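Local structure of galectin (Xenopus laevis, 3WUC) at residues M5-L16 against V120-L131. The protein probably binds lactose and related beta-galactosides as a proto-type galectin of frog skin. Numbering follows the deposited sequence.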
loop_
_atom_site.group_PDB
_atom_site.type_symbol
_atom_site.label_atom_id
_atom_site.label_comp_id
_atom_site.label_asym_id
_atom_site.label_seq_id
_atom_site.Cartn_x
_atom_site.Cartn_y
_atom_site.Cartn_z
ATOM N N MET B 5 -9.462 -16.205 21.820
ATOM C CA MET B 5 -8.484 -15.895 20.811
ATOM C C MET B 5 -7.229 -15.273 21.447
ATOM O O MET B 5 -7.318 -14.680 22.538
ATOM C CB MET B 5 -9.139 -14.884 19.891
ATOM C CG MET B 5 -10.384 -15.448 19.153
ATOM S SD MET B 5 -11.222 -14.315 18.041
ATOM C CE MET B 5 -11.945 -13.193 19.274
ATOM N N GLU B 6 -6.082 -15.439 20.789
ATOM C CA GLU B 6 -4.870 -14.729 21.150
ATOM C C GLU B 6 -5.022 -13.226 20.741
ATOM O O GLU B 6 -5.386 -12.914 19.596
ATOM C CB GLU B 6 -3.674 -15.352 20.486
ATOM C CG GLU B 6 -2.386 -14.591 20.790
ATOM C CD GLU B 6 -1.212 -15.048 19.956
ATOM O OE1 GLU B 6 -0.371 -15.829 20.477
ATOM O OE2 GLU B 6 -1.123 -14.589 18.785
ATOM N N PRO B 7 -4.799 -12.279 21.662
ATOM C CA PRO B 7 -4.756 -10.870 21.283
ATOM C C PRO B 7 -3.632 -10.618 20.291
ATOM O O PRO B 7 -2.526 -11.246 20.346
ATOM C CB PRO B 7 -4.587 -10.141 22.600
ATOM C CG PRO B 7 -4.064 -11.143 23.529
ATOM C CD PRO B 7 -4.603 -12.467 23.118
ATOM N N ASP B 8 -3.935 -9.855 19.271
ATOM C CA ASP B 8 -2.885 -9.344 18.332
ATOM C C ASP B 8 -2.924 -7.828 18.599
ATOM O O ASP B 8 -3.211 -7.331 19.701
ATOM C CB ASP B 8 -3.115 -9.659 16.802
ATOM C CG ASP B 8 -1.815 -9.362 15.850
ATOM O OD1 ASP B 8 -0.857 -10.180 15.894
ATOM O OD2 ASP B 8 -1.805 -8.337 15.060
ATOM N N VAL B 9 -2.688 -7.078 17.536
ATOM C CA VAL B 9 -2.580 -5.646 17.737
ATOM C C VAL B 9 -3.818 -5.031 18.380
ATOM O O VAL B 9 -4.996 -5.448 18.120
ATOM C CB VAL B 9 -2.172 -4.842 16.468
ATOM C CG1 VAL B 9 -0.765 -5.176 16.040
ATOM C CG2 VAL B 9 -3.176 -4.926 15.339
ATOM N N ARG B 10 -3.598 -3.965 19.188
ATOM C CA ARG B 10 -4.653 -3.023 19.514
ATOM C C ARG B 10 -4.227 -1.640 19.110
ATOM O O ARG B 10 -3.109 -1.240 19.390
ATOM C CB ARG B 10 -5.010 -2.967 20.991
ATOM C CG ARG B 10 -5.801 -4.146 21.497
ATOM C CD ARG B 10 -4.962 -5.300 21.890
ATOM N NE ARG B 10 -5.821 -6.369 22.361
ATOM C CZ ARG B 10 -6.517 -7.239 21.621
ATOM N NH1 ARG B 10 -6.297 -7.361 20.337
ATOM N NH2 ARG B 10 -7.319 -8.128 22.186
ATOM N N ILE B 11 -5.083 -0.927 18.422
ATOM C CA ILE B 11 -4.827 0.422 17.950
ATOM C C ILE B 11 -5.749 1.335 18.750
ATOM O O ILE B 11 -6.953 1.047 18.880
ATOM C CB ILE B 11 -5.100 0.474 16.421
ATOM C CG1 ILE B 11 -4.096 -0.443 15.726
ATOM C CG2 ILE B 11 -4.958 1.928 15.984
ATOM C CD1 ILE B 11 -4.386 -0.813 14.303
ATOM N N THR B 12 -5.221 2.384 19.404
ATOM C CA THR B 12 -6.051 3.348 20.012
ATOM C C THR B 12 -5.817 4.742 19.369
ATOM O O THR B 12 -4.832 4.911 18.602
ATOM C CB THR B 12 -5.783 3.382 21.535
ATOM O OG1 THR B 12 -4.371 3.588 21.697
ATOM C CG2 THR B 12 -6.171 2.090 22.156
ATOM N N ASN B 13 -6.707 5.664 19.606
ATOM C CA ASN B 13 -6.721 6.964 19.066
ATOM C C ASN B 13 -6.787 6.935 17.555
ATOM O O ASN B 13 -6.239 7.838 16.852
ATOM C CB ASN B 13 -5.497 7.833 19.462
ATOM C CG ASN B 13 -5.439 8.183 20.929
ATOM O OD1 ASN B 13 -6.454 8.138 21.603
ATOM N ND2 ASN B 13 -4.273 8.458 21.423
ATOM N N LEU B 14 -7.546 5.993 17.040
ATOM C CA LEU B 14 -7.677 5.866 15.577
ATOM C C LEU B 14 -8.327 7.097 14.910
ATOM O O LEU B 14 -7.914 7.427 13.793
ATOM C CB LEU B 14 -8.414 4.580 15.231
ATOM C CG LEU B 14 -8.373 4.289 13.725
ATOM C CD1 LEU B 14 -6.988 3.926 13.178
ATOM C CD2 LEU B 14 -9.395 3.182 13.408
ATOM N N ASN B 15 -9.227 7.792 15.586
ATOM C CA ASN B 15 -9.879 9.001 15.082
ATOM C C ASN B 15 -10.516 8.844 13.726
ATOM O O ASN B 15 -10.427 9.725 12.873
ATOM C CB ASN B 15 -8.865 10.136 15.038
ATOM C CG ASN B 15 -9.499 11.474 15.136
ATOM O OD1 ASN B 15 -10.556 11.661 15.718
ATOM N ND2 ASN B 15 -8.850 12.443 14.570
ATOM N N LEU B 16 -11.191 7.724 13.533
ATOM C CA LEU B 16 -11.915 7.445 12.307
ATOM C C LEU B 16 -13.311 8.044 12.414
ATOM O O LEU B 16 -14.108 7.590 13.189
ATOM C CB LEU B 16 -11.988 5.956 12.029
ATOM C CG LEU B 16 -12.600 5.525 10.733
ATOM C CD1 LEU B 16 -11.736 5.845 9.535
ATOM C CD2 LEU B 16 -12.923 4.074 10.818
ATOM N N VAL B 120 -17.058 8.724 16.350
ATOM C CA VAL B 120 -15.612 8.448 16.119
ATOM C C VAL B 120 -15.295 7.075 16.605
ATOM O O VAL B 120 -15.587 6.715 17.749
ATOM C CB VAL B 120 -14.706 9.492 16.809
ATOM C CG1 VAL B 120 -13.239 9.222 16.531
ATOM C CG2 VAL B 120 -15.058 10.891 16.383
ATOM N N ILE B 121 -14.679 6.272 15.747
ATOM C CA ILE B 121 -14.057 5.009 16.137
ATOM C C ILE B 121 -12.629 5.196 16.454
ATOM O O ILE B 121 -11.814 5.647 15.635
ATOM C CB ILE B 121 -14.193 3.915 14.995
ATOM C CG1 ILE B 121 -15.729 3.649 14.858
ATOM C CG2 ILE B 121 -13.350 2.659 15.276
ATOM C CD1 ILE B 121 -15.990 2.817 13.674
ATOM N N ASN B 122 -12.307 5.011 17.691
ATOM C CA ASN B 122 -10.956 5.171 18.118
ATOM C C ASN B 122 -10.171 3.910 18.436
ATOM O O ASN B 122 -8.932 3.894 18.608
ATOM C CB ASN B 122 -10.921 6.059 19.365
ATOM C CG ASN B 122 -10.955 7.523 19.076
ATOM O OD1 ASN B 122 -10.220 8.045 18.179
ATOM N ND2 ASN B 122 -11.832 8.218 19.756
ATOM N N TYR B 123 -10.876 2.773 18.639
ATOM C CA TYR B 123 -10.322 1.544 18.972
ATOM C C TYR B 123 -10.542 0.509 17.890
ATOM O O TYR B 123 -11.643 0.386 17.362
ATOM C CB TYR B 123 -11.007 0.995 20.274
ATOM C CG TYR B 123 -10.618 -0.377 20.755
ATOM C CD1 TYR B 123 -9.505 -0.639 21.561
ATOM C CD2 TYR B 123 -11.395 -1.490 20.462
ATOM C CE1 TYR B 123 -9.184 -1.875 22.032
ATOM C CE2 TYR B 123 -11.072 -2.750 20.898
ATOM C CZ TYR B 123 -9.992 -2.979 21.710
ATOM O OH TYR B 123 -9.688 -4.257 22.121
ATOM N N LEU B 124 -9.414 -0.137 17.545
ATOM C CA LEU B 124 -9.406 -1.253 16.584
ATOM C C LEU B 124 -8.523 -2.367 17.070
ATOM O O LEU B 124 -7.352 -2.143 17.467
ATOM C CB LEU B 124 -8.960 -0.735 15.207
ATOM C CG LEU B 124 -9.095 -1.698 14.001
ATOM C CD1 LEU B 124 -9.271 -0.875 12.749
ATOM C CD2 LEU B 124 -7.886 -2.626 13.972
ATOM N N ALA B 125 -9.057 -3.595 17.123
ATOM C CA ALA B 125 -8.272 -4.692 17.592
ATOM C C ALA B 125 -8.299 -5.894 16.697
ATOM O O ALA B 125 -9.365 -6.096 16.034
ATOM C CB ALA B 125 -8.765 -5.162 18.987
ATOM N N LEU B 126 -7.195 -6.632 16.697
ATOM C CA LEU B 126 -7.065 -7.852 15.943
ATOM C C LEU B 126 -6.871 -8.971 16.911
ATOM O O LEU B 126 -6.062 -8.879 17.848
ATOM C CB LEU B 126 -5.835 -7.821 15.001
ATOM C CG LEU B 126 -6.121 -7.203 13.597
ATOM C CD1 LEU B 126 -6.573 -5.760 13.637
ATOM C CD2 LEU B 126 -4.828 -7.253 12.774
ATOM N N ASN B 127 -7.571 -10.087 16.706
ATOM C CA ASN B 127 -7.483 -11.269 17.537
ATOM C C ASN B 127 -7.355 -12.474 16.579
ATOM O O ASN B 127 -8.170 -12.666 15.632
ATOM C CB ASN B 127 -8.723 -11.393 18.459
ATOM C CG ASN B 127 -8.792 -10.275 19.537
ATOM O OD1 ASN B 127 -7.808 -9.926 20.109
ATOM N ND2 ASN B 127 -9.940 -9.762 19.787
ATOM N N ASN B 128 -6.339 -13.304 16.851
ATOM C CA ASN B 128 -5.984 -14.473 16.027
ATOM C C ASN B 128 -5.699 -14.096 14.542
ATOM O O ASN B 128 -5.881 -14.906 13.624
ATOM C CB ASN B 128 -7.157 -15.472 16.122
ATOM C CG ASN B 128 -6.993 -16.446 17.294
ATOM O OD1 ASN B 128 -6.022 -16.335 18.043
ATOM N ND2 ASN B 128 -7.898 -17.412 17.417
ATOM N N ILE B 129 -5.186 -12.910 14.353
ATOM C CA ILE B 129 -4.722 -12.481 13.035
ATOM C C ILE B 129 -3.599 -11.504 13.229
ATOM O O ILE B 129 -3.655 -10.580 14.078
ATOM C CB ILE B 129 -5.944 -11.915 12.260
ATOM C CG1 ILE B 129 -5.427 -11.335 10.919
ATOM C CG2 ILE B 129 -6.668 -10.813 13.003
ATOM C CD1 ILE B 129 -6.501 -10.857 9.945
ATOM N N GLU B 130 -2.515 -11.677 12.495
ATOM C CA GLU B 130 -1.303 -10.960 12.638
ATOM C C GLU B 130 -1.304 -9.773 11.707
ATOM O O GLU B 130 -1.539 -9.974 10.508
ATOM C CB GLU B 130 -0.136 -11.896 12.340
ATOM C CG GLU B 130 1.217 -11.353 12.122
ATOM C CD GLU B 130 2.229 -12.525 11.887
ATOM O OE1 GLU B 130 1.828 -13.690 11.502
ATOM O OE2 GLU B 130 3.418 -12.271 12.089
ATOM N N LEU B 131 -1.060 -8.576 12.186
ATOM C CA LEU B 131 -1.089 -7.393 11.343
ATOM C C LEU B 131 -0.138 -7.446 10.172
ATOM O O LEU B 131 1.034 -7.744 10.358
ATOM C CB LEU B 131 -0.744 -6.146 12.170
ATOM C CG LEU B 131 -0.884 -4.806 11.425
ATOM C CD1 LEU B 131 -2.292 -4.481 10.967
ATOM C CD2 LEU B 131 -0.271 -3.726 12.340
#
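Arg10 meets Asn127 with both terminal nitrogens on one oxygen: NH2 reaches Asn127 OD1 at 2.8 Å, on a lone pair, and NH1 lies 3.0 Å from the same OD1, above the carbonyl plane. A bend at chi2 (85°) folds the arginine back along its own strand, where NH1 also bonds Val9 O. The guanidinium, turned 64° from the Asn127 amide, has Pro7 CB over one face and, further off, the Tyr123 hydroxyl over the other, both displaced toward the rim. Met5 CE lies 3.8 Å from Asn127 CB, and both residues line a site holding malonic acid, probably from the crystallisation liquor. Strands 7-12 and 123-127, which carry most of these side chains, pair antiparallel in a galectin beta-sandwich, with a beta bulge between Pro7 and Arg10. On the sheet's other face Ile11 CD1 touches Leu124 CD2 at 4.0 Å and Val9 CG2 touches Leu126 CD2 at 3.8 Å; Leu124 and Leu126 continue onto strand 20-28 of the opposite sheet. At one end Asn128 N bonds Glu6 O at 2.9 Å. Asn128 OD1 takes Glu6 N at 2.9 Å, while its ND2 bonds Arg34 O. Outward, residues 10-12 pair antiparallel with a strand of the second subunit, so the sheet runs on across the subunit interface.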